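Long-range contacts in BH2331 protein (Bacillus halodurans, PDB 1VL5), which is a putative methyltransferase that probably transfers methyl groups from S-adenosylmethionine to a substrate not yet identified: residues V44-G49 against K73-F78; V63-T68 against E88-D93; D140-E145 against R241-L246; A148-Y153 against H164-K169; E212-I217 against D234-S239. All coordinates share one frame; numbering follows the deposited sequence.

Contact 1. Residues V44-G49 against K73-F78; sequences VATGGG and KVARAF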
# COMPACT_ATOMS: atom_id res chain seq x y z
N VAL A 44 2.72 8.78 3.96
CA VAL A 44 1.69 9.17 3.00
C VAL A 44 0.48 8.23 3.09
O VAL A 44 0.63 6.99 3.04
CB VAL A 44 2.27 9.23 1.54
CG1 VAL A 44 1.21 9.60 0.53
CG2 VAL A 44 3.41 10.22 1.47
N ALA A 45 -0.71 8.84 3.21
CA ALA A 45 -1.99 8.13 3.36
C ALA A 45 -1.91 7.27 4.61
O ALA A 45 -2.00 6.05 4.59
CB ALA A 45 -2.26 7.29 2.12
N THR A 46 -1.65 7.94 5.72
CA THR A 46 -1.37 7.24 6.92
C THR A 46 -2.53 6.32 7.37
O THR A 46 -2.28 5.29 8.05
CB THR A 46 -0.96 8.26 8.02
OG1 THR A 46 -0.47 7.56 9.14
CG2 THR A 46 -2.10 9.05 8.42
N GLY A 47 -3.77 6.67 7.05
CA GLY A 47 -4.93 5.78 7.31
C GLY A 47 -5.08 5.56 8.81
O GLY A 47 -5.21 6.54 9.55
N GLY A 48 -4.99 4.30 9.26
CA GLY A 48 -5.13 3.98 10.69
C GLY A 48 -3.89 4.34 11.50
O GLY A 48 -3.92 4.26 12.74
N GLY A 49 -2.82 4.75 10.80
CA GLY A 49 -1.60 5.29 11.42
C GLY A 49 -0.54 4.26 11.79
O GLY A 49 0.38 4.55 12.56
N LYS A 73 -7.77 12.09 12.81
CA LYS A 73 -8.25 11.89 14.21
C LYS A 73 -8.07 10.45 14.65
O LYS A 73 -7.71 10.14 15.80
CB LYS A 73 -9.74 12.21 14.34
CG LYS A 73 -10.06 13.61 14.67
CD LYS A 73 -11.61 13.77 14.62
CE LYS A 73 -12.08 15.19 14.33
NZ LYS A 73 -13.42 15.12 13.66
N VAL A 74 -8.35 9.55 13.73
CA VAL A 74 -8.29 8.14 14.03
C VAL A 74 -6.85 7.69 14.14
O VAL A 74 -6.51 6.95 15.04
CB VAL A 74 -9.06 7.32 13.00
CG1 VAL A 74 -8.67 5.82 13.06
CG2 VAL A 74 -10.58 7.49 13.24
N ALA A 75 -6.00 8.17 13.25
CA ALA A 75 -4.60 7.85 13.33
C ALA A 75 -4.04 8.34 14.64
O ALA A 75 -3.29 7.64 15.28
CB ALA A 75 -3.86 8.49 12.20
N ARG A 76 -4.39 9.56 15.01
CA ARG A 76 -3.86 10.16 16.24
C ARG A 76 -4.24 9.38 17.49
O ARG A 76 -3.43 9.26 18.42
CB ARG A 76 -4.37 11.59 16.36
CG ARG A 76 -4.16 12.19 17.72
CD ARG A 76 -4.46 13.65 17.76
NE ARG A 76 -4.51 14.12 19.16
CZ ARG A 76 -4.71 15.39 19.50
NH1 ARG A 76 -4.85 16.33 18.58
NH2 ARG A 76 -4.77 15.75 20.76
N ALA A 77 -5.49 8.91 17.52
CA ALA A 77 -5.98 8.14 18.67
C ALA A 77 -5.13 6.90 18.82
O ALA A 77 -4.72 6.59 19.91
CB ALA A 77 -7.46 7.78 18.54
N PHE A 78 -4.81 6.24 17.73
CA PHE A 78 -4.01 5.06 17.81
C PHE A 78 -2.55 5.36 18.20
O PHE A 78 -1.99 4.75 19.16
CB PHE A 78 -4.04 4.35 16.47
CG PHE A 78 -3.13 3.15 16.41
CD1 PHE A 78 -3.42 2.02 17.12
CD2 PHE A 78 -2.02 3.15 15.59
CE1 PHE A 78 -2.60 0.91 17.04
CE2 PHE A 78 -1.21 2.07 15.52
CZ PHE A 78 -1.51 0.93 16.22

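Contact 2. Residues V63-T68 against E88-D93; sequences VAFDLT and EYVQGD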
# COMPACT_ATOMS: atom_id res chain seq x y z
N VAL A 63 5.63 12.90 10.02
CA VAL A 63 4.45 13.59 9.60
C VAL A 63 3.51 12.53 9.09
O VAL A 63 3.80 11.87 8.11
CB VAL A 63 4.73 14.65 8.51
CG1 VAL A 63 3.46 15.25 8.00
CG2 VAL A 63 5.66 15.73 9.07
N ALA A 64 2.36 12.38 9.75
CA ALA A 64 1.30 11.47 9.32
C ALA A 64 0.33 12.26 8.47
O ALA A 64 -0.33 13.20 8.95
CB ALA A 64 0.61 10.86 10.57
N PHE A 65 0.22 11.86 7.20
CA PHE A 65 -0.42 12.67 6.18
C PHE A 65 -1.60 11.93 5.55
O PHE A 65 -1.44 10.79 5.05
CB PHE A 65 0.67 12.94 5.14
CG PHE A 65 0.26 13.78 3.98
CD1 PHE A 65 -0.02 15.15 4.14
CD2 PHE A 65 0.25 13.24 2.71
CE1 PHE A 65 -0.33 15.93 3.05
CE2 PHE A 65 -0.07 14.03 1.63
CZ PHE A 65 -0.37 15.40 1.83
N ASP A 66 -2.77 12.56 5.49
CA ASP A 66 -3.89 11.95 4.80
C ASP A 66 -4.92 13.00 4.41
O ASP A 66 -4.80 14.19 4.76
CB ASP A 66 -4.55 10.82 5.61
CG ASP A 66 -4.98 9.64 4.75
OD1 ASP A 66 -5.52 9.87 3.62
OD2 ASP A 66 -4.79 8.47 5.19
N LEU A 67 -5.92 12.55 3.67
CA LEU A 67 -6.82 13.44 2.96
C LEU A 67 -7.79 14.21 3.83
O LEU A 67 -8.15 15.31 3.48
CB LEU A 67 -7.62 12.66 1.95
CG LEU A 67 -6.96 12.31 0.64
CD1 LEU A 67 -7.79 11.23 -0.02
CD2 LEU A 67 -6.81 13.52 -0.27
N THR A 68 -8.23 13.66 4.96
CA THR A 68 -9.24 14.33 5.81
C THR A 68 -8.87 14.37 7.30
O THR A 68 -8.12 13.52 7.79
CB THR A 68 -10.58 13.63 5.66
OG1 THR A 68 -10.49 12.36 6.29
CG2 THR A 68 -10.94 13.40 4.12
N GLU A 88 3.39 14.71 13.80
CA GLU A 88 2.59 15.84 13.34
C GLU A 88 1.59 15.34 12.28
O GLU A 88 1.97 14.66 11.33
CB GLU A 88 3.49 16.92 12.75
CG GLU A 88 2.66 18.16 12.30
CD GLU A 88 3.51 19.41 12.02
OE1 GLU A 88 4.71 19.24 11.69
OE2 GLU A 88 2.95 20.56 12.14
N TYR A 89 0.31 15.69 12.46
CA TYR A 89 -0.78 15.24 11.58
C TYR A 89 -1.09 16.37 10.61
O TYR A 89 -1.29 17.54 11.00
CB TYR A 89 -2.00 14.83 12.44
CG TYR A 89 -1.63 13.75 13.48
CD1 TYR A 89 -1.12 14.09 14.72
CD2 TYR A 89 -1.74 12.40 13.18
CE1 TYR A 89 -0.74 13.11 15.65
CE2 TYR A 89 -1.34 11.40 14.07
CZ TYR A 89 -0.87 11.78 15.33
OH TYR A 89 -0.48 10.80 16.23
N VAL A 90 -1.09 16.03 9.31
CA VAL A 90 -1.20 17.02 8.25
C VAL A 90 -2.13 16.50 7.15
O VAL A 90 -2.04 15.37 6.70
CB VAL A 90 0.21 17.38 7.63
CG1 VAL A 90 0.06 18.38 6.43
CG2 VAL A 90 1.17 17.95 8.72
N GLN A 91 -3.04 17.36 6.72
CA GLN A 91 -4.05 16.95 5.77
C GLN A 91 -3.60 17.35 4.37
O GLN A 91 -2.99 18.41 4.18
CB GLN A 91 -5.34 17.64 6.16
CG GLN A 91 -6.53 17.34 5.30
CD GLN A 91 -7.73 18.22 5.69
OE1 GLN A 91 -8.07 18.36 6.88
NE2 GLN A 91 -8.37 18.83 4.70
N GLY A 92 -3.88 16.48 3.39
CA GLY A 92 -3.64 16.82 1.99
C GLY A 92 -3.61 15.59 1.08
O GLY A 92 -3.77 14.43 1.51
N ASP A 93 -3.30 15.86 -0.17
CA ASP A 93 -3.34 14.85 -1.23
C ASP A 93 -1.94 14.38 -1.62
O ASP A 93 -1.06 15.19 -1.87
CB ASP A 93 -4.10 15.41 -2.45
CG ASP A 93 -4.39 14.32 -3.51
OD1 ASP A 93 -3.54 13.46 -3.73
OD2 ASP A 93 -5.49 14.25 -4.08

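Contact 3. Residues D140-E145 against R241-L246; sequences DNSAPE and RGESIL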
# COMPACT_ATOMS: atom_id res chain seq x y z
N ASP A 140 2.48 -2.26 -1.40
CA ASP A 140 1.16 -2.39 -1.94
C ASP A 140 0.96 -3.76 -2.52
O ASP A 140 1.89 -4.49 -2.81
CB ASP A 140 0.93 -1.33 -3.04
CG ASP A 140 -0.55 -0.86 -3.11
OD1 ASP A 140 -1.33 -1.16 -2.19
OD2 ASP A 140 -0.90 -0.22 -4.12
N ASN A 141 -0.30 -4.06 -2.80
CA ASN A 141 -0.67 -5.24 -3.59
C ASN A 141 -0.34 -4.98 -5.01
O ASN A 141 -0.40 -3.83 -5.46
CB ASN A 141 -2.14 -5.52 -3.50
CG ASN A 141 -2.61 -5.52 -2.08
OD1 ASN A 141 -2.13 -6.30 -1.25
ND2 ASN A 141 -3.53 -4.60 -1.78
N SER A 142 0.01 -6.06 -5.71
CA SER A 142 0.52 -6.00 -7.07
C SER A 142 -0.24 -6.94 -7.96
O SER A 142 -0.76 -7.91 -7.52
CB SER A 142 2.03 -6.27 -7.10
OG SER A 142 2.38 -7.42 -6.37
N ALA A 143 -0.33 -6.59 -9.25
CA ALA A 143 -0.98 -7.39 -10.26
C ALA A 143 0.05 -8.19 -11.06
O ALA A 143 1.17 -7.73 -11.23
CB ALA A 143 -1.76 -6.45 -11.21
N PRO A 144 -0.34 -9.39 -11.53
CA PRO A 144 0.50 -10.17 -12.44
C PRO A 144 0.88 -9.41 -13.69
O PRO A 144 0.17 -8.50 -14.18
CB PRO A 144 -0.42 -11.34 -12.82
CG PRO A 144 -1.29 -11.51 -11.69
CD PRO A 144 -1.55 -10.12 -11.15
N GLU A 145 1.99 -9.82 -14.26
CA GLU A 145 2.39 -9.29 -15.53
C GLU A 145 1.42 -9.76 -16.61
O GLU A 145 1.15 -9.02 -17.55
CB GLU A 145 3.81 -9.72 -15.85
CG GLU A 145 4.85 -9.17 -14.97
CD GLU A 145 4.92 -7.65 -14.96
OE1 GLU A 145 4.78 -7.00 -16.04
OE2 GLU A 145 5.12 -7.12 -13.84
N ARG A 241 -5.15 -16.53 -3.27
CA ARG A 241 -3.82 -16.04 -2.93
C ARG A 241 -3.52 -14.86 -3.80
O ARG A 241 -3.71 -14.91 -5.03
CB ARG A 241 -2.79 -17.15 -3.15
CG ARG A 241 -1.41 -16.86 -2.56
CD ARG A 241 -0.45 -18.09 -2.48
NE ARG A 241 0.16 -18.15 -3.76
CZ ARG A 241 1.45 -18.07 -4.08
NH1 ARG A 241 2.49 -18.09 -3.25
NH2 ARG A 241 1.67 -18.08 -5.36
N GLY A 242 -3.07 -13.77 -3.17
CA GLY A 242 -2.60 -12.59 -3.87
C GLY A 242 -1.11 -12.32 -3.62
O GLY A 242 -0.49 -12.91 -2.71
N GLU A 243 -0.57 -11.40 -4.42
CA GLU A 243 0.79 -10.86 -4.29
C GLU A 243 0.84 -9.41 -3.73
O GLU A 243 -0.04 -8.58 -3.99
CB GLU A 243 1.49 -10.89 -5.65
CG GLU A 243 3.02 -10.65 -5.54
CD GLU A 243 3.70 -10.39 -6.89
OE1 GLU A 243 3.09 -9.66 -7.74
OE2 GLU A 243 4.89 -10.81 -7.05
N SER A 244 1.89 -9.12 -2.96
CA SER A 244 2.23 -7.75 -2.64
C SER A 244 3.72 -7.56 -2.73
O SER A 244 4.52 -8.52 -2.75
CB SER A 244 1.79 -7.43 -1.19
OG SER A 244 2.49 -8.25 -0.32
N ILE A 245 4.08 -6.28 -2.72
CA ILE A 245 5.45 -5.88 -2.81
C ILE A 245 5.86 -4.82 -1.81
O ILE A 245 5.02 -4.07 -1.29
CB ILE A 245 5.78 -5.35 -4.23
CG1 ILE A 245 4.84 -4.23 -4.61
CG2 ILE A 245 5.66 -6.54 -5.27
CD1 ILE A 245 5.06 -3.68 -6.00
N LEU A 246 7.16 -4.77 -1.60
CA LEU A 246 7.84 -3.76 -0.83
C LEU A 246 9.04 -3.30 -1.65
O LEU A 246 9.95 -4.11 -1.94
CB LEU A 246 8.30 -4.38 0.51
CG LEU A 246 8.96 -3.65 1.70
CD1 LEU A 246 9.38 -4.71 2.68
CD2 LEU A 246 10.15 -2.90 1.35
O HOH W 1 -2.22 -9.17 -2.39
O HOH W 2 -2.13 -10.06 -6.52

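Contact 4. Residues A148-Y153 against H164-K169; sequences AFDVFY and HHRAWK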
# COMPACT_ATOMS: atom_id res chain seq x y z
N ALA A 148 -4.53 -10.87 -18.53
CA ALA A 148 -5.80 -11.47 -18.17
C ALA A 148 -5.91 -11.62 -16.67
O ALA A 148 -6.98 -11.33 -16.10
CB ALA A 148 -5.98 -12.82 -18.83
N PHE A 149 -4.82 -12.04 -16.04
CA PHE A 149 -4.78 -12.19 -14.58
C PHE A 149 -4.73 -10.88 -13.83
O PHE A 149 -5.27 -10.74 -12.71
CB PHE A 149 -3.63 -13.14 -14.16
CG PHE A 149 -3.76 -14.55 -14.71
CD1 PHE A 149 -5.01 -15.12 -14.90
CD2 PHE A 149 -2.64 -15.35 -14.91
CE1 PHE A 149 -5.15 -16.40 -15.41
CE2 PHE A 149 -2.75 -16.65 -15.39
CZ PHE A 149 -4.03 -17.19 -15.60
N ASP A 150 -4.04 -9.92 -14.42
CA ASP A 150 -4.04 -8.54 -13.97
C ASP A 150 -5.47 -7.97 -13.92
O ASP A 150 -5.94 -7.49 -12.89
CB ASP A 150 -3.17 -7.72 -14.94
CG ASP A 150 -3.15 -6.21 -14.66
OD1 ASP A 150 -3.87 -5.72 -13.79
OD2 ASP A 150 -2.43 -5.51 -15.35
N VAL A 151 -6.14 -8.01 -15.05
CA VAL A 151 -7.46 -7.46 -15.18
C VAL A 151 -8.45 -8.15 -14.21
O VAL A 151 -9.29 -7.48 -13.55
CB VAL A 151 -7.90 -7.48 -16.64
CG1 VAL A 151 -9.34 -6.95 -16.82
CG2 VAL A 151 -6.97 -6.57 -17.49
N PHE A 152 -8.31 -9.45 -14.08
CA PHE A 152 -9.20 -10.25 -13.26
C PHE A 152 -9.01 -9.94 -11.79
O PHE A 152 -9.99 -9.75 -11.07
CB PHE A 152 -8.92 -11.75 -13.55
CG PHE A 152 -9.64 -12.69 -12.63
CD1 PHE A 152 -10.97 -13.01 -12.83
CD2 PHE A 152 -8.99 -13.25 -11.57
CE1 PHE A 152 -11.60 -13.87 -11.98
CE2 PHE A 152 -9.65 -14.08 -10.73
CZ PHE A 152 -10.94 -14.40 -10.93
N TYR A 153 -7.74 -9.89 -11.36
CA TYR A 153 -7.36 -9.61 -9.98
C TYR A 153 -7.93 -8.25 -9.62
O TYR A 153 -8.58 -8.10 -8.61
CB TYR A 153 -5.82 -9.64 -9.79
CG TYR A 153 -5.42 -9.16 -8.43
CD1 TYR A 153 -5.71 -9.92 -7.31
CD2 TYR A 153 -4.81 -7.91 -8.24
CE1 TYR A 153 -5.38 -9.46 -6.00
CE2 TYR A 153 -4.50 -7.43 -6.90
CZ TYR A 153 -4.80 -8.22 -5.82
OH TYR A 153 -4.51 -7.78 -4.52
N HIS A 164 -11.29 0.99 -4.61
CA HIS A 164 -10.09 0.48 -5.23
C HIS A 164 -9.92 1.11 -6.61
O HIS A 164 -10.85 1.07 -7.43
CB HIS A 164 -10.19 -1.03 -5.36
CG HIS A 164 -9.06 -1.68 -6.11
ND1 HIS A 164 -7.91 -2.08 -5.48
CD2 HIS A 164 -8.90 -1.98 -7.42
CE1 HIS A 164 -7.12 -2.66 -6.36
NE2 HIS A 164 -7.69 -2.61 -7.55
N HIS A 165 -8.76 1.69 -6.89
CA HIS A 165 -8.46 2.09 -8.26
C HIS A 165 -7.71 1.01 -9.03
O HIS A 165 -8.23 0.38 -9.97
CB HIS A 165 -7.71 3.41 -8.29
CG HIS A 165 -7.35 3.85 -9.68
ND1 HIS A 165 -8.22 3.73 -10.74
CD2 HIS A 165 -6.21 4.38 -10.20
CE1 HIS A 165 -7.64 4.16 -11.84
NE2 HIS A 165 -6.43 4.57 -11.54
N ARG A 166 -6.46 0.77 -8.65
CA ARG A 166 -5.65 -0.20 -9.38
C ARG A 166 -4.47 -0.67 -8.59
O ARG A 166 -3.77 0.13 -7.97
CB ARG A 166 -5.17 0.37 -10.72
CG ARG A 166 -4.28 -0.57 -11.48
CD ARG A 166 -4.04 -0.15 -12.94
NE ARG A 166 -2.95 -0.93 -13.54
CZ ARG A 166 -3.04 -2.23 -13.86
NH1 ARG A 166 -4.15 -2.89 -13.64
NH2 ARG A 166 -2.00 -2.87 -14.36
N ALA A 167 -4.32 -1.98 -8.55
CA ALA A 167 -3.09 -2.65 -8.15
C ALA A 167 -2.26 -2.82 -9.42
O ALA A 167 -2.67 -3.53 -10.32
CB ALA A 167 -3.40 -4.00 -7.51
N TRP A 168 -1.12 -2.14 -9.47
CA TRP A 168 -0.33 -2.04 -10.66
C TRP A 168 0.61 -3.23 -10.74
O TRP A 168 0.90 -3.89 -9.71
CB TRP A 168 0.42 -0.71 -10.68
CG TRP A 168 -0.47 0.46 -10.67
CD1 TRP A 168 -1.10 0.99 -9.57
CD2 TRP A 168 -0.88 1.25 -11.79
NE1 TRP A 168 -1.88 2.06 -9.96
CE2 TRP A 168 -1.77 2.23 -11.32
CE3 TRP A 168 -0.57 1.24 -13.14
CZ2 TRP A 168 -2.35 3.19 -12.15
CZ3 TRP A 168 -1.18 2.17 -13.98
CH2 TRP A 168 -2.03 3.15 -13.47
N LYS A 169 1.05 -3.54 -11.96
CA LYS A 169 2.08 -4.56 -12.20
C LYS A 169 3.37 -4.08 -11.55
O LYS A 169 3.62 -2.87 -11.45
CB LYS A 169 2.35 -4.84 -13.68
CG LYS A 169 1.12 -5.20 -14.55
CD LYS A 169 1.58 -5.34 -16.01
CE LYS A 169 0.54 -5.72 -17.10
NZ LYS A 169 -0.41 -6.74 -16.70

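Contact 5. Residues E212-I217 against D234-S239; sequences ELSDFI and DGRVYS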
# COMPACT_ATOMS: atom_id res chain seq x y z
N GLU A 212 -22.50 -13.03 -5.33
CA GLU A 212 -22.32 -12.68 -6.73
C GLU A 212 -20.82 -12.79 -7.06
O GLU A 212 -20.44 -13.36 -8.07
CB GLU A 212 -22.80 -11.25 -6.96
CG GLU A 212 -22.61 -10.82 -8.40
CD GLU A 212 -22.85 -9.34 -8.60
OE1 GLU A 212 -22.15 -8.55 -7.93
OE2 GLU A 212 -23.74 -8.98 -9.39
N LEU A 213 -19.99 -12.26 -6.19
CA LEU A 213 -18.56 -12.24 -6.45
C LEU A 213 -17.97 -13.67 -6.43
O LEU A 213 -17.17 -14.04 -7.27
CB LEU A 213 -17.87 -11.34 -5.43
CG LEU A 213 -16.34 -11.24 -5.50
CD1 LEU A 213 -15.85 -10.91 -6.91
CD2 LEU A 213 -15.87 -10.17 -4.53
N SER A 214 -18.40 -14.47 -5.46
CA SER A 214 -17.97 -15.88 -5.40
C SER A 214 -18.41 -16.64 -6.70
O SER A 214 -17.62 -17.33 -7.32
CB SER A 214 -18.55 -16.51 -4.14
OG SER A 214 -18.36 -17.91 -4.12
N ASP A 215 -19.66 -16.46 -7.08
CA ASP A 215 -20.21 -17.06 -8.29
C ASP A 215 -19.38 -16.66 -9.51
O ASP A 215 -19.02 -17.53 -10.33
CB ASP A 215 -21.69 -16.65 -8.50
CG ASP A 215 -22.63 -17.39 -7.60
OD1 ASP A 215 -22.21 -18.43 -7.02
OD2 ASP A 215 -23.81 -16.95 -7.46
N PHE A 216 -19.02 -15.37 -9.59
CA PHE A 216 -18.19 -14.90 -10.70
C PHE A 216 -16.77 -15.55 -10.73
O PHE A 216 -16.23 -15.93 -11.79
CB PHE A 216 -18.07 -13.35 -10.61
CG PHE A 216 -17.01 -12.76 -11.52
CD1 PHE A 216 -17.30 -12.46 -12.84
CD2 PHE A 216 -15.72 -12.52 -11.06
CE1 PHE A 216 -16.30 -11.93 -13.71
CE2 PHE A 216 -14.74 -12.00 -11.89
CZ PHE A 216 -15.04 -11.70 -13.22
N ILE A 217 -16.13 -15.59 -9.57
CA ILE A 217 -14.84 -16.25 -9.47
C ILE A 217 -14.93 -17.78 -9.75
O ILE A 217 -14.06 -18.35 -10.46
CB ILE A 217 -14.25 -16.03 -8.08
CG1 ILE A 217 -13.98 -14.54 -7.86
CG2 ILE A 217 -13.02 -16.87 -7.86
CD1 ILE A 217 -13.70 -14.23 -6.37
N ASP A 234 -17.94 -26.32 -0.97
CA ASP A 234 -19.36 -26.48 -1.09
C ASP A 234 -19.96 -25.44 -2.03
O ASP A 234 -21.06 -24.98 -1.84
CB ASP A 234 -20.00 -26.41 0.30
CG ASP A 234 -19.39 -27.42 1.31
OD1 ASP A 234 -18.48 -28.24 0.98
OD2 ASP A 234 -19.81 -27.34 2.47
N GLY A 235 -19.23 -25.08 -3.08
CA GLY A 235 -19.76 -24.16 -4.06
C GLY A 235 -19.49 -22.69 -3.79
O GLY A 235 -19.88 -21.83 -4.59
N ARG A 236 -18.77 -22.39 -2.72
CA ARG A 236 -18.41 -21.01 -2.42
C ARG A 236 -16.91 -20.86 -2.38
O ARG A 236 -16.21 -21.77 -1.89
CB ARG A 236 -19.03 -20.67 -1.10
CG ARG A 236 -19.08 -19.24 -0.84
CD ARG A 236 -19.85 -19.04 0.44
NE ARG A 236 -19.88 -17.63 0.78
CZ ARG A 236 -20.80 -16.77 0.37
NH1 ARG A 236 -21.79 -17.16 -0.43
NH2 ARG A 236 -20.72 -15.50 0.76
N VAL A 237 -16.41 -19.74 -2.87
CA VAL A 237 -14.98 -19.44 -2.76
C VAL A 237 -14.63 -19.30 -1.27
O VAL A 237 -15.23 -18.49 -0.60
CB VAL A 237 -14.60 -18.15 -3.47
CG1 VAL A 237 -13.12 -17.82 -3.24
CG2 VAL A 237 -14.90 -18.24 -4.95
N TYR A 238 -13.64 -20.09 -0.81
CA TYR A 238 -13.18 -20.10 0.56
C TYR A 238 -11.95 -19.21 0.73
O TYR A 238 -11.92 -18.39 1.64
CB TYR A 238 -12.92 -21.54 1.06
CG TYR A 238 -12.27 -21.51 2.40
CD1 TYR A 238 -13.01 -21.26 3.54
CD2 TYR A 238 -10.91 -21.66 2.54
CE1 TYR A 238 -12.41 -21.15 4.78
CE2 TYR A 238 -10.30 -21.57 3.80
CZ TYR A 238 -11.05 -21.30 4.90
OH TYR A 238 -10.48 -21.17 6.16
N SER A 239 -10.95 -19.36 -0.18
CA SER A 239 -9.68 -18.56 -0.14
C SER A 239 -9.09 -18.36 -1.55
O SER A 239 -9.41 -19.08 -2.46
CB SER A 239 -8.62 -19.24 0.71
OG SER A 239 -8.32 -20.53 0.18
O HOH W 3 -20.30 -19.21 -5.33

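Contact 1. Residues V44-G49 against K73-F78
The F78 ring meets the glycine loop through its CD2 side: the carbonyl oxygen of G49 lies at the ring edge, close to the ring plane, 4.1 Å from CD2, while G48 O approaches the same carbon obliquely at 3.6 Å. The ring is brought to the loop by its first torsion, which sets CG opposite the backbone N (chi1 175°), and it also meets the ring of H50. One helical turn earlier, the methyl of A75 fits against the bend. A75 CB is 3.6 Å from G47 O and packs 4.0 Å from the bare CA of G49, with the methyl CG2 of T46 at 4.2 Å. The hydroxyl of T46 is turned to D43 instead. A type II' turn from T46 to G49, closed by the bond from G49 N to T46 O (2.9 Å), gives the loop its shape, and G47 and G49 both have positive phi. G49 CA and A75 CA are 4.4 Å apart. G47 N is bonded to D66 OD2, and no hydrogen bond joins the segments; the contact rests on van der Waals packing of the A75 methyl and the F78 ring against the glycine backbone.

Contact 2. Residues V63-T68 against E88-D93
V63, F65 and V90 interlock on one face of two parallel strands, 63-66 and 88-91. The CG1 branch of V63 meets V90 CG2 at 3.6 Å, and the other V90 branch, CG1, lies in plane at the edge of the F65 ring, 4.0 Å from CD1. Beyond V90 the ring reaches along the neighbouring chain to G92, whose bare backbone makes the hollow for it: CZ is 3.3 Å from G92 C, and G92 O sits over one face. F65 CG opposite its own N (chi1 -179°) directs the ring that way, while F99 packs edge-to-face against it. On the other sheet face the small bump of A64 CB rests obliquely against the Y89 ring, 3.8 Å from CD2. Past the strand ends L67 CD2 touches D93 CA, while Q91, closing its strand, lays CG beside L67 O. Four backbone bonds join the segments, the last from G92 just past its strand to D66 O. D66 OD2 accepts G47 N of the glycine loop. Strand 61-66, helix 69-81 and strand 87-91 form a beta-alpha-beta unit of the Rossmann-like methyltransferase fold, in which an acidic residue at the end of the second strand commonly binds the cofactor ribose.

Contact 3. Residues D140-E145 against R241-L246
D140 and I245 form the hydrogen-bonded antiparallel pair that anchors this contact, with I245 N to D140 O at 2.8 Å and nearly straight, and D140 N to I245 O at 3.1 Å. N141 and S244 follow as a non-hydrogen-bonded pair whose CA atoms approach to 4.0 Å while their side chains diverge. Farther on the pairing loosens: S142 N still donates to E243 O, but from 45° above the carbonyl plane.

A side-chain bond reinforces that end. S142 OG, held between its own N and carbonyl carbon (chi1 49°), donates to E243 OE1 at 2.7 Å, meeting the oxygen from above the carboxylate plane. E243 reaches it with an extended chain, and its OE2 pairs with K170, which would probably favour the charged carboxylate. D140 sends its carboxylate away from the contact to H114.

Two waters add further polar links. One donates to N141 OD1 and to E243 O; the second donates to S142 O at 2.7 Å and accepts from E243 N at 2.9 Å, bridging two atoms that are not directly bonded.

Van der Waals contacts are few: I245 CG2 lies 3.6 Å from S142 OG, and CG1 touches D140 O. Segments 140-142 and 241-246 meet at 127°, a splayed antiparallel pairing that joins the parallel strands of the methyltransferase sheet to its antiparallel part, which also holds strand 183-195.

Contact 4. Residues A148-Y153 against H164-K169
Helix segment 148-153 and the irregular segment 164-169 keep their backbones well apart, D150 and K169 being the nearest pair at 7.5 Å between CA atoms, and side chains span the gap. D150 points its carboxylate at the loop, where R166 grips it end-on. NH1 donates to OD1 at 2.8 Å and NH2 to OD2 at 2.9 Å, both to syn lone pairs, and the carboxylate and guanidinium planes are 30° apart, nearly coplanar. K169 comes from the anti side of OD2, its chain bent at the last torsion (chi4 -41°) to bring NZ to 2.7 Å. One turn further along the helix, the Y153 ring receives A167 CB in plane at its edge, 3.7 Å from CE2. N154 adds a bond to D150 OD1, R166 NH2 also reaches D172, and K169 NZ also reaches D147. One buried carboxylate shared by two cations probably stays ionised, and the paired bonds of R166 fix its rotation, tying the loop to the helix through charge more than through apolar packing.

Contact 5. Residues E212-I217 against D234-S239
S214 stands on helix 207-218 with its CB directed at strand 236-239, and its short side chain carries the polar part of this contact. CB lies 4.1 Å from V237 CG2. OG, placed opposite the backbone N (chi1 171°), reaches the strand and accepts V237 N at 3.0 Å along an almost straight N-H line (173°), while R236 CA and CG pack close beside it. The same oxygen donates to a water at 2.6 Å, and that water in turn donates to D215 OD1 and to G235 O, so the hydroxyl is engaged both as acceptor and as donor. A turn farther along the helix, I217 CG2 meets V237 CG2 at 3.7 Å, the two side chains crossing at about a right angle, with F196 packing against both. R236 sends its guanidinium off to E197. Helix and strand axes run at 87° to each other, 7.4 Å apart at their closest, a helix laid across the start of strand 236-250 beside the classic beta bulge where Y238 and S239 face V231.

From the N terminus, the loop after strand 40-44 opens contact 1, and contact 2 opens on strand 61-66 before helix 69-81 closes the first; the two therefore cross, and both lie within the Rossmann-like methyltransferase region. They touch where T46 and G47 meet F65 and D66. In series after them, contact 3 opens on strand 134-142 and closes only on strand 236-250, enclosing contacts 4 and 5. Contact 4 ties helix 147-160 to the loop before helix 170-180, meeting contact 3 through A143 and K169. Contact 5 joins helix 207-218 to the start of strand 236-250, just ahead of contact 3's second segment, and reaches contact 4 through F152 and F216.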